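Long-range contacts in polyhedrin (Antheraea mylitta cypovirus 4, PDB 5A9C), which probably forms the crystalline matrix of the viral occlusion body (polyhedron) that embeds and protects cypovirus particles: residues Met38-Phe43 against Val82-Asn87; Val57-Leu62 against Leu170-Val175; Asn89-Arg94 against Leu149-Gln154. One frame throughout, in Å; residues are numbered along the deposited sequence.

Interaction 1: residues Met38-Phe43 against Val82-Asn87; sequences MRVVVF and VIVSFN
Arg39 and Asn87 bond through both backbone and side chain. Arg39 N donates to Asn87 O at 2.9 Å in a nearly straight bond. In return, Arg39 O is held by the side chain: Asn87 ND2 donates to it at 3.0 Å, from above the carbonyl plane rather than along a lone pair. The backbone bond from Asn87 N to the same oxygen is weak. The other hydrogen of ND2 goes to Ser85 OG at 2.8 Å. Both acceptors lie close to the amide plane, which fixes the rotation of the amide. Asn87 OD1 is taken up by Ser133 OG and Ala198 N, and Ser85 OG also pairs with Ala198 O. The polar ends on this face are therefore tied to neighbouring parts of the chain, as is Arg39, which forms a salt bridge with Asp55.

Further along, Val41 with Ser85 and Phe43 with Ile83 are the next hydrogen-bonded pairs. Ser85 N to Val41 O is the shortest of their bonds, at 2.7 Å. Phe43 CG stands anti to its own carbonyl carbon (chi1 -66°). This brings the ring edge to Ile83 O and to Ser85 CB, 4.1 Å from Phe43 CE2. Val41 CG1 of the same strand lies over one face of the ring.

The opposite face is apolar. Val40 CG2 meets Phe86 CD2 at 4.1 Å, the two side chains running side by side. Val42 CG1 touches Val82 CG1 at 3.8 Å, and Val84 sits between these contacts. Val40 and Phe86 also pack on Ala150 of strand 145-151. All twelve residues are buried. The strands run at 171° to each other, in regular antiparallel register, as the two central strands of a six-stranded antiparallel sheet.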
ATOM      1  N   MET A  38      16.522  -1.452   6.110  1.00 23.87           N
ATOM      2  CA  MET A  38      16.970  -2.448   5.150  1.00 16.87           C
ATOM      3  C   MET A  38      16.808  -1.859   3.758  1.00 18.20           C
ATOM      4  O   MET A  38      16.108  -0.861   3.576  1.00 17.30           O
ATOM      5  CB  MET A  38      16.163  -3.741   5.288  1.00 18.06           C
ATOM      6  CG  MET A  38      16.517  -4.566   6.517  1.00 16.87           C
ATOM      7  SD  MET A  38      15.322  -5.878   6.838  1.00 21.80           S
ATOM      8  CE  MET A  38      13.917  -4.903   7.366  1.00 26.13           C
ATOM      9  N   ARG A  39      17.463  -2.460   2.772  1.00 17.73           N
ATOM     10  CA  ARG A  39      17.382  -1.936   1.420  1.00 16.76           C
ATOM     11  C   ARG A  39      17.320  -3.056   0.403  1.00 13.94           C
ATOM     12  O   ARG A  39      18.231  -3.881   0.310  1.00 16.43           O
ATOM     13  CB  ARG A  39      18.567  -1.014   1.123  1.00 18.77           C
ATOM     14  CG  ARG A  39      18.387  -0.175  -0.134  1.00 17.73           C
ATOM     15  CD  ARG A  39      19.432   0.920  -0.201  1.00 19.55           C
ATOM     16  NE  ARG A  39      19.147   1.890  -1.253  1.00 18.56           N
ATOM     17  CZ  ARG A  39      19.747   3.071  -1.354  1.00 22.69           C
ATOM     18  NH1 ARG A  39      20.662   3.430  -0.461  1.00 22.03           N
ATOM     19  NH2 ARG A  39      19.430   3.897  -2.341  1.00 22.99           N
ATOM     20  N   VAL A  40      16.230  -3.085  -0.353  1.00 15.81           N
ATOM     21  CA  VAL A  40      16.066  -4.061  -1.418  1.00 17.08           C
ATOM     22  C   VAL A  40      15.906  -3.318  -2.729  1.00 17.92           C
ATOM     23  O   VAL A  40      15.127  -2.370  -2.823  1.00 18.46           O
ATOM     24  CB  VAL A  40      14.845  -4.966  -1.175  1.00 12.13           C
ATOM     25  CG1 VAL A  40      14.580  -5.844  -2.392  1.00 18.58           C
ATOM     26  CG2 VAL A  40      15.067  -5.826   0.053  1.00 13.43           C
ATOM     27  N   VAL A  41      16.667  -3.733  -3.734  1.00 15.79           N
ATOM     28  CA  VAL A  41      16.590  -3.101  -5.037  1.00 15.52           C
ATOM     29  C   VAL A  41      16.368  -4.136  -6.125  1.00 11.99           C
ATOM     30  O   VAL A  41      17.047  -5.164  -6.172  1.00 16.39           O
ATOM     31  CB  VAL A  41      17.864  -2.301  -5.356  1.00 18.17           C
ATOM     32  CG1 VAL A  41      17.701  -1.560  -6.677  1.00 15.27           C
ATOM     33  CG2 VAL A  41      18.179  -1.326  -4.221  1.00 13.69           C
ATOM     34  N   VAL A  42      15.405  -3.857  -6.996  1.00 14.70           N
ATOM     35  CA  VAL A  42      15.155  -4.689  -8.159  1.00 15.60           C
ATOM     36  C   VAL A  42      15.653  -3.950  -9.396  1.00 17.06           C
ATOM     37  O   VAL A  42      15.090  -2.925  -9.786  1.00 19.22           O
ATOM     38  CB  VAL A  42      13.656  -5.008  -8.313  1.00 15.21           C
ATOM     39  CG1 VAL A  42      13.424  -5.913  -9.520  1.00 20.84           C
ATOM     40  CG2 VAL A  42      13.116  -5.654  -7.043  1.00 15.92           C
ATOM     41  N   PHE A  43      16.724  -4.460  -9.997  1.00 17.31           N
ATOM     42  CA  PHE A  43      17.306  -3.849 -11.186  1.00 15.27           C
ATOM     43  C   PHE A  43      16.781  -4.550 -12.427  1.00 20.32           C
ATOM     44  O   PHE A  43      17.087  -5.718 -12.645  1.00 18.33           O
ATOM     45  CB  PHE A  43      18.831  -3.996 -11.180  1.00 18.46           C
ATOM     46  CG  PHE A  43      19.524  -3.244 -10.085  1.00 19.55           C
ATOM     47  CD1 PHE A  43      19.815  -1.898 -10.228  1.00 20.71           C
ATOM     48  CD2 PHE A  43      19.927  -3.894  -8.927  1.00 18.37           C
ATOM     49  CE1 PHE A  43      20.475  -1.208  -9.229  1.00 16.58           C
ATOM     50  CE2 PHE A  43      20.586  -3.211  -7.925  1.00 17.06           C
ATOM     51  CZ  PHE A  43      20.864  -1.865  -8.079  1.00 18.00           C
ATOM     52  N   VAL A  82      15.817  -9.496 -14.090  1.00 17.72           N
ATOM     53  CA  VAL A  82      16.087  -8.573 -12.995  1.00 12.26           C
ATOM     54  C   VAL A  82      17.206  -9.073 -12.098  1.00 18.27           C
ATOM     55  O   VAL A  82      17.406 -10.276 -11.939  1.00 18.70           O
ATOM     56  CB  VAL A  82      14.835  -8.325 -12.114  1.00 16.76           C
ATOM     57  CG1 VAL A  82      13.784  -7.539 -12.886  1.00 17.25           C
ATOM     58  CG2 VAL A  82      14.264  -9.644 -11.593  1.00 14.43           C
ATOM     59  N   ILE A  83      17.946  -8.133 -11.524  1.00 18.68           N
ATOM     60  CA  ILE A  83      18.866  -8.447 -10.447  1.00 18.60           C
ATOM     61  C   ILE A  83      18.198  -7.964  -9.176  1.00 17.90           C
ATOM     62  O   ILE A  83      17.905  -6.774  -9.038  1.00 20.75           O
ATOM     63  CB  ILE A  83      20.228  -7.739 -10.609  1.00 15.05           C
ATOM     64  CG1 ILE A  83      20.937  -8.195 -11.889  1.00 15.35           C
ATOM     65  CG2 ILE A  83      21.112  -7.997  -9.394  1.00 13.07           C
ATOM     66  CD1 ILE A  83      20.402  -7.561 -13.156  1.00 26.13           C
ATOM     67  N   VAL A  84      17.919  -8.886  -8.264  1.00 15.71           N
ATOM     68  CA  VAL A  84      17.298  -8.519  -7.003  1.00 19.54           C
ATOM     69  C   VAL A  84      18.368  -8.458  -5.920  1.00 15.49           C
ATOM     70  O   VAL A  84      19.028  -9.456  -5.627  1.00 16.25           O
ATOM     71  CB  VAL A  84      16.174  -9.495  -6.599  1.00 17.47           C
ATOM     72  CG1 VAL A  84      15.500  -9.017  -5.320  1.00 13.98           C
ATOM     73  CG2 VAL A  84      15.150  -9.610  -7.714  1.00 17.60           C
ATOM     74  N   SER A  85      18.541  -7.272  -5.349  1.00 17.56           N
ATOM     75  CA  SER A  85      19.580  -7.022  -4.360  1.00 18.21           C
ATOM     76  C   SER A  85      18.974  -6.899  -2.965  1.00 13.42           C
ATOM     77  O   SER A  85      18.162  -6.011  -2.716  1.00 18.43           O
ATOM     78  CB  SER A  85      20.333  -5.740  -4.719  1.00 18.72           C
ATOM     79  OG  SER A  85      21.305  -5.413  -3.741  1.00 16.68           O
ATOM     80  N   PHE A  86      19.367  -7.798  -2.064  1.00 13.26           N
ATOM     81  CA  PHE A  86      18.881  -7.793  -0.682  1.00 16.53           C
ATOM     82  C   PHE A  86      19.968  -7.258   0.245  1.00 15.63           C
ATOM     83  O   PHE A  86      21.084  -7.772   0.248  1.00 15.91           O
ATOM     84  CB  PHE A  86      18.539  -9.217  -0.226  1.00 13.58           C
ATOM     85  CG  PHE A  86      17.364  -9.837  -0.933  1.00 15.28           C
ATOM     86  CD1 PHE A  86      17.534 -10.519  -2.126  1.00 16.88           C
ATOM     87  CD2 PHE A  86      16.096  -9.780  -0.374  1.00 17.83           C
ATOM     88  CE1 PHE A  86      16.454 -11.108  -2.768  1.00 17.74           C
ATOM     89  CE2 PHE A  86      15.013 -10.367  -1.005  1.00 14.88           C
ATOM     90  CZ  PHE A  86      15.191 -11.034  -2.205  1.00 15.44           C
ATOM     91  N   ASN A  87      19.650  -6.249   1.050  1.00 15.64           N
ATOM     92  CA  ASN A  87      20.662  -5.665   1.927  1.00 21.88           C
ATOM     93  C   ASN A  87      20.142  -5.313   3.317  1.00 16.06           C
ATOM     94  O   ASN A  87      19.073  -4.714   3.461  1.00 15.08           O
ATOM     95  CB  ASN A  87      21.293  -4.430   1.272  1.00 16.89           C
ATOM     96  CG  ASN A  87      21.730  -4.686  -0.161  1.00 14.13           C
ATOM     97  OD1 ASN A  87      22.883  -5.032  -0.423  1.00 17.28           O
ATOM     98  ND2 ASN A  87      20.804  -4.526  -1.096  1.00 11.88           N
TER

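Interaction 2: residues Val57-Leu62 against Leu170-Val175; sequences VFPDYL and LTNNIV
Asn173 OD1 accepts two backbone N-H groups, one from the turn at Pro59-Asp60 and one from the start of strand 61-66. Asp60 N donates at 3.0 Å, tilted somewhat from the carbonyl plane. Tyr61 N lies at 3.1 Å, well above that plane but on the same face, and its bond is the straighter of the two at 169°. The other end of the amide donates: Asn173 ND2 reaches Tyr61 O at 3.0 Å. Three bonds thus grip one buried side chain and hold its amide in place. Asn173 CG is anti to the backbone N (chi1 -171°), which carries the amide across to the turn.

Helix 165-172 ends just before Asn173, where the chain bends through an inverse gamma turn. The Pro59-Asp60 turn, which receives the amide, links strands 51-58 and 61-66 of two different sheets.

The amide also stacks on Tyr61. Its plane is 21° from the ring, and ND2 sits over the ring centre, 3.5 Å from Tyr61 CZ. Beyond it, Leu170 CD2 touches Tyr61 OH. Pro59 CD lies 3.4 Å from Asn173 OD1. Asp60 OD1 turns to Arg160 in a salt bridge. Val175 packs on the strand residues, with CG1 3.6 Å from Leu62 CD1 and CG2 against Phe58 CB. Lys63 NZ of a second subunit bonds to the backbone oxygens of Leu170 and Asn173.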
ATOM      1  N   VAL A  57      13.619   1.227   0.595  1.00 20.70           N
ATOM      2  CA  VAL A  57      14.172   1.235   1.944  1.00 14.96           C
ATOM      3  C   VAL A  57      13.033   1.106   2.950  1.00 17.35           C
ATOM      4  O   VAL A  57      11.976   1.716   2.784  1.00 16.63           O
ATOM      5  CB  VAL A  57      15.038   2.478   2.227  1.00 15.59           C
ATOM      6  CG1 VAL A  57      16.213   2.525   1.262  1.00 16.83           C
ATOM      7  CG2 VAL A  57      14.217   3.755   2.126  1.00 12.46           C
ATOM      8  N   PHE A  58      13.257   0.302   3.984  1.00 15.73           N
ATOM      9  CA  PHE A  58      12.202  -0.093   4.914  1.00 17.68           C
ATOM     10  C   PHE A  58      12.824  -0.692   6.169  1.00 16.84           C
ATOM     11  O   PHE A  58      13.862  -1.347   6.092  1.00 16.81           O
ATOM     12  CB  PHE A  58      11.305  -1.140   4.254  1.00 17.20           C
ATOM     13  CG  PHE A  58      12.037  -2.396   3.862  1.00 20.03           C
ATOM     14  CD1 PHE A  58      12.819  -2.427   2.717  1.00 20.09           C
ATOM     15  CD2 PHE A  58      11.960  -3.533   4.644  1.00 17.51           C
ATOM     16  CE1 PHE A  58      13.502  -3.574   2.356  1.00 16.14           C
ATOM     17  CE2 PHE A  58      12.638  -4.686   4.289  1.00 17.75           C
ATOM     18  CZ  PHE A  58      13.410  -4.705   3.140  1.00 17.46           C
ATOM     19  N   PRO A  59      12.188  -0.478   7.328  1.00 15.83           N
ATOM     20  CA  PRO A  59      12.753  -0.914   8.611  1.00 19.58           C
ATOM     21  C   PRO A  59      12.385  -2.328   9.075  1.00 31.97           C
ATOM     22  O   PRO A  59      13.146  -2.904   9.854  1.00 31.50           O
ATOM     23  CB  PRO A  59      12.185   0.109   9.595  1.00 23.87           C
ATOM     24  CG  PRO A  59      10.864   0.470   9.011  1.00 20.07           C
ATOM     25  CD  PRO A  59      11.053   0.444   7.508  1.00 17.23           C
ATOM     26  N   ASP A  60      11.261  -2.877   8.625  1.00 18.40           N
ATOM     27  CA  ASP A  60      10.782  -4.139   9.194  1.00 23.22           C
ATOM     28  C   ASP A  60      10.509  -5.245   8.177  1.00 18.37           C
ATOM     29  O   ASP A  60      10.977  -6.375   8.338  1.00 23.71           O
ATOM     30  CB  ASP A  60       9.536  -3.896  10.048  1.00 23.51           C
ATOM     31  CG  ASP A  60       9.833  -3.056  11.274  1.00 24.19           C
ATOM     32  OD1 ASP A  60      10.700  -3.465  12.076  1.00 29.21           O
ATOM     33  OD2 ASP A  60       9.201  -1.992  11.433  1.00 31.91           O
ATOM     34  N   TYR A  61       9.739  -4.929   7.142  1.00 20.35           N
ATOM     35  CA  TYR A  61       9.418  -5.918   6.120  1.00 19.37           C
ATOM     36  C   TYR A  61       9.037  -5.256   4.807  1.00 20.13           C
ATOM     37  O   TYR A  61       8.580  -4.111   4.773  1.00 18.46           O
ATOM     38  CB  TYR A  61       8.291  -6.847   6.588  1.00 21.23           C
ATOM     39  CG  TYR A  61       6.992  -6.128   6.864  1.00 27.58           C
ATOM     40  CD1 TYR A  61       6.052  -5.939   5.856  1.00 29.89           C
ATOM     41  CD2 TYR A  61       6.710  -5.625   8.126  1.00 25.92           C
ATOM     42  CE1 TYR A  61       4.867  -5.271   6.104  1.00 29.89           C
ATOM     43  CE2 TYR A  61       5.527  -4.958   8.383  1.00 31.68           C
ATOM     44  CZ  TYR A  61       4.610  -4.782   7.368  1.00 37.21           C
ATOM     45  OH  TYR A  61       3.431  -4.117   7.622  1.00 42.50           O
ATOM     46  N   LEU A  62       9.230  -5.991   3.722  1.00 18.13           N
ATOM     47  CA  LEU A  62       8.905  -5.494   2.399  1.00 15.75           C
ATOM     48  C   LEU A  62       8.181  -6.566   1.599  1.00 22.31           C
ATOM     49  O   LEU A  62       8.674  -7.685   1.459  1.00 18.58           O
ATOM     50  CB  LEU A  62      10.181  -5.074   1.666  1.00 17.50           C
ATOM     51  CG  LEU A  62      10.026  -4.689   0.193  1.00 20.54           C
ATOM     52  CD1 LEU A  62       9.264  -3.378   0.048  1.00 22.76           C
ATOM     53  CD2 LEU A  62      11.388  -4.594  -0.477  1.00 18.54           C
ATOM     54  N   LEU A 170       4.065  -2.822  12.694  1.00 37.78           N
ATOM     55  CA  LEU A 170       3.073  -2.514  11.671  1.00 35.29           C
ATOM     56  C   LEU A 170       3.033  -1.017  11.369  1.00 44.53           C
ATOM     57  O   LEU A 170       3.029  -0.609  10.206  1.00 41.15           O
ATOM     58  CB  LEU A 170       1.695  -3.017  12.113  1.00 36.06           C
ATOM     59  CG  LEU A 170       0.492  -2.783  11.198  1.00 36.71           C
ATOM     60  CD1 LEU A 170       0.007  -1.351  11.311  1.00 54.03           C
ATOM     61  CD2 LEU A 170       0.832  -3.128   9.753  1.00 47.07           C
ATOM     62  N   THR A 171       3.009  -0.205  12.420  1.00 36.45           N
ATOM     63  CA  THR A 171       2.890   1.244  12.274  1.00 35.46           C
ATOM     64  C   THR A 171       4.229   1.912  11.973  1.00 34.07           C
ATOM     65  O   THR A 171       4.273   3.023  11.444  1.00 45.28           O
ATOM     66  CB  THR A 171       2.286   1.880  13.541  1.00 39.38           C
ATOM     67  OG1 THR A 171       3.149   1.635  14.659  1.00 37.07           O
ATOM     68  CG2 THR A 171       0.920   1.285  13.831  1.00 29.33           C
ATOM     69  N   ASN A 172       5.317   1.229  12.309  1.00 35.20           N
ATOM     70  CA  ASN A 172       6.660   1.773  12.133  1.00 37.99           C
ATOM     71  C   ASN A 172       7.212   1.528  10.732  1.00 47.32           C
ATOM     72  O   ASN A 172       8.155   2.193  10.298  1.00 28.99           O
ATOM     73  CB  ASN A 172       7.602   1.161  13.172  1.00 50.68           C
ATOM     74  CG  ASN A 172       9.031   1.624  13.012  1.00 46.71           C
ATOM     75  OD1 ASN A 172       9.817   1.014  12.287  1.00 63.09           O
ATOM     76  ND2 ASN A 172       9.383   2.704  13.698  1.00 52.43           N
ATOM     77  N   ASN A 173       6.616   0.574  10.027  1.00 29.03           N
ATOM     78  CA  ASN A 173       7.143   0.140   8.738  1.00 26.80           C
ATOM     79  C   ASN A 173       6.668   0.973   7.546  1.00 24.47           C
ATOM     80  O   ASN A 173       5.693   0.624   6.879  1.00 27.29           O
ATOM     81  CB  ASN A 173       6.836  -1.342   8.512  1.00 29.22           C
ATOM     82  CG  ASN A 173       7.537  -1.900   7.291  1.00 20.24           C
ATOM     83  OD1 ASN A 173       8.760  -2.033   7.271  1.00 27.42           O
ATOM     84  ND2 ASN A 173       6.763  -2.233   6.266  1.00 25.04           N
ATOM     85  N   ILE A 174       7.369   2.071   7.281  1.00 22.52           N
ATOM     86  CA  ILE A 174       7.088   2.895   6.112  1.00 20.20           C
ATOM     87  C   ILE A 174       8.059   2.552   4.989  1.00 26.55           C
ATOM     88  O   ILE A 174       9.241   2.893   5.054  1.00 17.59           O
ATOM     89  CB  ILE A 174       7.203   4.404   6.432  1.00 17.52           C
ATOM     90  CG1 ILE A 174       6.150   4.820   7.462  1.00 28.78           C
ATOM     91  CG2 ILE A 174       7.069   5.231   5.163  1.00 15.01           C
ATOM     92  CD1 ILE A 174       6.180   6.302   7.799  1.00 24.47           C
ATOM     93  N   VAL A 175       7.558   1.865   3.966  1.00 22.65           N
ATOM     94  CA  VAL A 175       8.369   1.517   2.807  1.00 24.44           C
ATOM     95  C   VAL A 175       8.535   2.728   1.894  1.00 29.02           C
ATOM     96  O   VAL A 175       7.552   3.341   1.474  1.00 18.44           O
ATOM     97  CB  VAL A 175       7.749   0.352   2.005  1.00 23.84           C
ATOM     98  CG1 VAL A 175       8.563   0.080   0.746  1.00 19.93           C
ATOM     99  CG2 VAL A 175       7.658  -0.898   2.869  1.00 22.36           C
TER

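Interaction 3: residues Asn89-Arg94 against Leu149-Gln154; sequences NIDWTR and LATARQ
This is a backbone pairing between a loop and the end of a strand. Residues 89-94 lie between strands 81-87 and 96-100 and meet the end of strand 145-151, the middle strand of the three-stranded antiparallel sheet. A single beta bridge joins Ile90 and Ala152. It rests on two bonds of 2.8 Å: Asp91 N donates to Thr151 O, nearly straight at 174°, and Arg153 N donates to Asn89 O. One water extends the pairing, donating to Asp91 O and accepting from Thr151 N.

Ile90 CD1 packs on Ala150 CB at 4.1 Å. The modelled guanidinium of Arg153 crowds Asn89 and Ile90 implausibly closely, so its exact position is doubtful. A second water bridges Trp92 N and Arg153 NE, which belongs to that doubtful group.

Asp91 holds the loop's own shape. Its OD1 accepts from Thr93 N, closing an Asx turn, and also from Thr93 OG1. The second carboxylate oxygen, Asp91 OD2, forms a salt bridge with Arg94 NH1 at 2.7 Å, approached on its syn side and close to the guanidinium plane.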
ATOM      1  N   ASN A  89      19.828  -6.424   7.754  1.00 17.14           N
ATOM      2  CA  ASN A  89      19.596  -7.503   8.702  1.00 15.48           C
ATOM      3  C   ASN A  89      18.396  -8.351   8.290  1.00 17.61           C
ATOM      4  O   ASN A  89      17.419  -8.480   9.030  1.00 20.99           O
ATOM      5  CB  ASN A  89      19.385  -6.927  10.103  1.00 25.48           C
ATOM      6  CG  ASN A  89      19.265  -7.998  11.164  1.00 25.57           C
ATOM      7  OD1 ASN A  89      19.779  -9.104  11.009  1.00 21.09           O
ATOM      8  ND2 ASN A  89      18.585  -7.674  12.258  1.00 29.58           N
ATOM      9  N   ILE A  90      18.478  -8.924   7.096  1.00 15.92           N
ATOM     10  CA  ILE A  90      17.379  -9.701   6.545  1.00 17.57           C
ATOM     11  C   ILE A  90      17.441 -11.163   6.974  1.00 20.26           C
ATOM     12  O   ILE A  90      18.517 -11.755   7.045  1.00 25.32           O
ATOM     13  CB  ILE A  90      17.355  -9.602   5.007  1.00 17.98           C
ATOM     14  CG1 ILE A  90      17.113  -8.148   4.585  1.00 18.42           C
ATOM     15  CG2 ILE A  90      16.293 -10.526   4.421  1.00 16.19           C
ATOM     16  CD1 ILE A  90      17.107  -7.927   3.087  1.00 22.46           C
ATOM     17  N   ASP A  91      16.275 -11.726   7.275  1.00 23.48           N
ATOM     18  CA  ASP A  91      16.145 -13.147   7.570  1.00 20.65           C
ATOM     19  C   ASP A  91      16.323 -13.937   6.276  1.00 20.61           C
ATOM     20  O   ASP A  91      15.401 -14.034   5.466  1.00 20.48           O
ATOM     21  CB  ASP A  91      14.771 -13.419   8.189  1.00 17.42           C
ATOM     22  CG  ASP A  91      14.520 -14.894   8.444  1.00 29.27           C
ATOM     23  OD1 ASP A  91      15.473 -15.695   8.356  1.00 28.54           O
ATOM     24  OD2 ASP A  91      13.360 -15.248   8.744  1.00 41.48           O
ATOM     25  N   TRP A  92      17.518 -14.490   6.082  1.00 18.67           N
ATOM     26  CA  TRP A  92      17.863 -15.159   4.831  1.00 20.84           C
ATOM     27  C   TRP A  92      17.155 -16.499   4.647  1.00 24.50           C
ATOM     28  O   TRP A  92      17.181 -17.073   3.557  1.00 28.88           O
ATOM     29  CB  TRP A  92      19.374 -15.353   4.716  1.00 22.31           C
ATOM     30  CG  TRP A  92      20.148 -14.072   4.771  1.00 33.16           C
ATOM     31  CD1 TRP A  92      21.148 -13.756   5.644  1.00 30.82           C
ATOM     32  CD2 TRP A  92      19.978 -12.928   3.924  1.00 26.39           C
ATOM     33  NE1 TRP A  92      21.616 -12.490   5.389  1.00 32.87           N
ATOM     34  CE2 TRP A  92      20.914 -11.959   4.338  1.00 32.70           C
ATOM     35  CE3 TRP A  92      19.130 -12.631   2.852  1.00 18.66           C
ATOM     36  CZ2 TRP A  92      21.025 -10.713   3.722  1.00 22.84           C
ATOM     37  CZ3 TRP A  92      19.241 -11.395   2.241  1.00 19.49           C
ATOM     38  CH2 TRP A  92      20.181 -10.451   2.677  1.00 25.73           C
ATOM     39  N   THR A  93      16.529 -16.994   5.708  1.00 24.90           N
ATOM     40  CA  THR A  93      15.797 -18.252   5.625  1.00 24.53           C
ATOM     41  C   THR A  93      14.390 -18.040   5.069  1.00 37.26           C
ATOM     42  O   THR A  93      13.716 -18.995   4.687  1.00 34.33           O
ATOM     43  CB  THR A  93      15.709 -18.957   6.988  1.00 25.91           C
ATOM     44  OG1 THR A  93      14.882 -18.194   7.877  1.00 32.64           O
ATOM     45  CG2 THR A  93      17.097 -19.115   7.594  1.00 34.86           C
ATOM     46  N   ARG A  94      13.954 -16.784   5.020  1.00 18.07           N
ATOM     47  CA  ARG A  94      12.624 -16.463   4.506  1.00 19.20           C
ATOM     48  C   ARG A  94      12.647 -15.512   3.309  1.00 16.94           C
ATOM     49  O   ARG A  94      11.626 -15.310   2.655  1.00 23.13           O
ATOM     50  CB  ARG A  94      11.731 -15.902   5.618  1.00 22.73           C
ATOM     51  CG  ARG A  94      11.325 -16.935   6.659  1.00 25.73           C
ATOM     52  CD  ARG A  94      10.388 -16.341   7.700  1.00 49.91           C
ATOM     53  NE  ARG A  94       9.984 -17.326   8.699  1.00 45.66           N
ATOM     54  CZ  ARG A  94      10.656 -17.572   9.820  1.00 65.22           C
ATOM     55  NH1 ARG A  94      11.771 -16.905  10.085  1.00 36.74           N
ATOM     56  NH2 ARG A  94      10.215 -18.484  10.675  1.00 55.70           N
ATOM     57  N   LEU A 149       9.856 -10.807  -1.247  1.00 15.67           N
ATOM     58  CA  LEU A 149       9.609 -10.729   0.188  1.00 14.77           C
ATOM     59  C   LEU A 149      10.924 -10.658   0.954  1.00 17.50           C
ATOM     60  O   LEU A 149      11.813 -11.485   0.760  1.00 16.50           O
ATOM     61  CB  LEU A 149       8.810 -11.937   0.672  1.00 15.46           C
ATOM     62  CG  LEU A 149       8.694 -12.054   2.196  1.00 21.15           C
ATOM     63  CD1 LEU A 149       7.907 -10.890   2.770  1.00 25.79           C
ATOM     64  CD2 LEU A 149       8.058 -13.374   2.596  1.00 32.51           C
ATOM     65  N   ALA A 150      11.041  -9.666   1.827  1.00 17.40           N
ATOM     66  CA  ALA A 150      12.200  -9.558   2.704  1.00 16.38           C
ATOM     67  C   ALA A 150      11.749  -9.125   4.092  1.00 20.73           C
ATOM     68  O   ALA A 150      10.971  -8.184   4.234  1.00 19.06           O
ATOM     69  CB  ALA A 150      13.213  -8.580   2.136  1.00 16.83           C
ATOM     70  N   THR A 151      12.228  -9.825   5.116  1.00 19.01           N
ATOM     71  CA  THR A 151      11.835  -9.522   6.486  1.00 22.73           C
ATOM     72  C   THR A 151      13.045  -9.387   7.398  1.00 17.48           C
ATOM     73  O   THR A 151      14.067 -10.045   7.195  1.00 21.82           O
ATOM     74  CB  THR A 151      10.888 -10.597   7.058  1.00 21.91           C
ATOM     75  OG1 THR A 151      11.493 -11.890   6.924  1.00 24.84           O
ATOM     76  CG2 THR A 151       9.559 -10.590   6.314  1.00 24.35           C
ATOM     77  N   ALA A 152      12.919  -8.524   8.404  1.00 17.47           N
ATOM     78  CA  ALA A 152      13.982  -8.314   9.377  1.00 24.61           C
ATOM     79  C   ALA A 152      14.215  -9.582  10.183  1.00 21.38           C
ATOM     80  O   ALA A 152      13.266 -10.253  10.591  1.00 24.70           O
ATOM     81  CB  ALA A 152      13.632  -7.159  10.300  1.00 22.28           C
ATOM     82  N   ARG A 153      15.484  -9.900  10.414  1.00 15.52           N
ATOM     83  CA  ARG A 153      15.858 -11.084  11.172  1.00 22.43           C
ATOM     84  C   ARG A 153      15.376 -10.984  12.618  1.00 38.93           C
ATOM     85  O   ARG A 153      15.707 -10.039  13.332  1.00 29.28           O
ATOM     86  CB  ARG A 153      17.375 -11.283  11.121  1.00 29.93           C
ATOM     87  CG  ARG A 153      17.860 -12.602  11.689  1.00 44.37           C
ATOM     88  CD  ARG A 153      19.365 -12.771  11.505  1.00 33.34           C
ATOM     89  NE  ARG A 153      19.744 -12.935  10.103  1.00 37.92           N
ATOM     90  CZ  ARG A 153      20.312 -11.988   9.360  1.00 50.76           C
ATOM     91  NH1 ARG A 153      20.575 -10.797   9.878  1.00 50.14           N
ATOM     92  NH2 ARG A 153      20.621 -12.235   8.096  1.00 63.02           N
ATOM     93  N   GLN A 154      14.581 -11.965  13.032  1.00 44.78           N
ATOM     94  CA  GLN A 154      14.038 -12.021  14.384  1.00 56.25           C
ATOM     95  C   GLN A 154      15.108 -11.772  15.440  1.00 48.27           C
ATOM     96  O   GLN A 154      15.344 -12.612  16.309  1.00 69.86           O
ATOM     97  CB  GLN A 154      13.364 -13.374  14.630  1.00 76.93           C
ATOM     98  CG  GLN A 154      14.182 -14.576  14.167  1.00 76.82           C
ATOM     99  CD  GLN A 154      14.301 -14.656  12.654  1.00 63.86           C
ATOM    100  OE1 GLN A 154      13.448 -14.148  11.924  1.00 61.71           O
ATOM    101  NE2 GLN A 154      15.370 -15.286  12.175  1.00 49.67           N
TER
HETATM  102  O   HOH W   1      13.254 -12.501   4.795  1.00 18.68           O
HETATM  103  O   HOH W   2      18.946 -15.548   8.706  1.00 37.75           O

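In this base-domain-deleted polyhedrin, interaction 1 lies about 2 Å from the chain centre. Interactions 2 and 3 lie about 15 and 13 Å from it, centre to centre, and about 13 Å from each other. Along the chain, the segments of 1 and 2 alternate, 1 closes before 3 opens, and 3 falls between the halves of 2. Met38 touches Pro59, Ile90 and Ala152, so all three meet around it. Interaction 1 builds the core of the six-stranded sheet. The turn of interaction 2 passes from that sheet to the three-stranded one, which the loop of interaction 3 also meets. Interactions 1 and 2 touch the second subunit, and 2 and 3 the third.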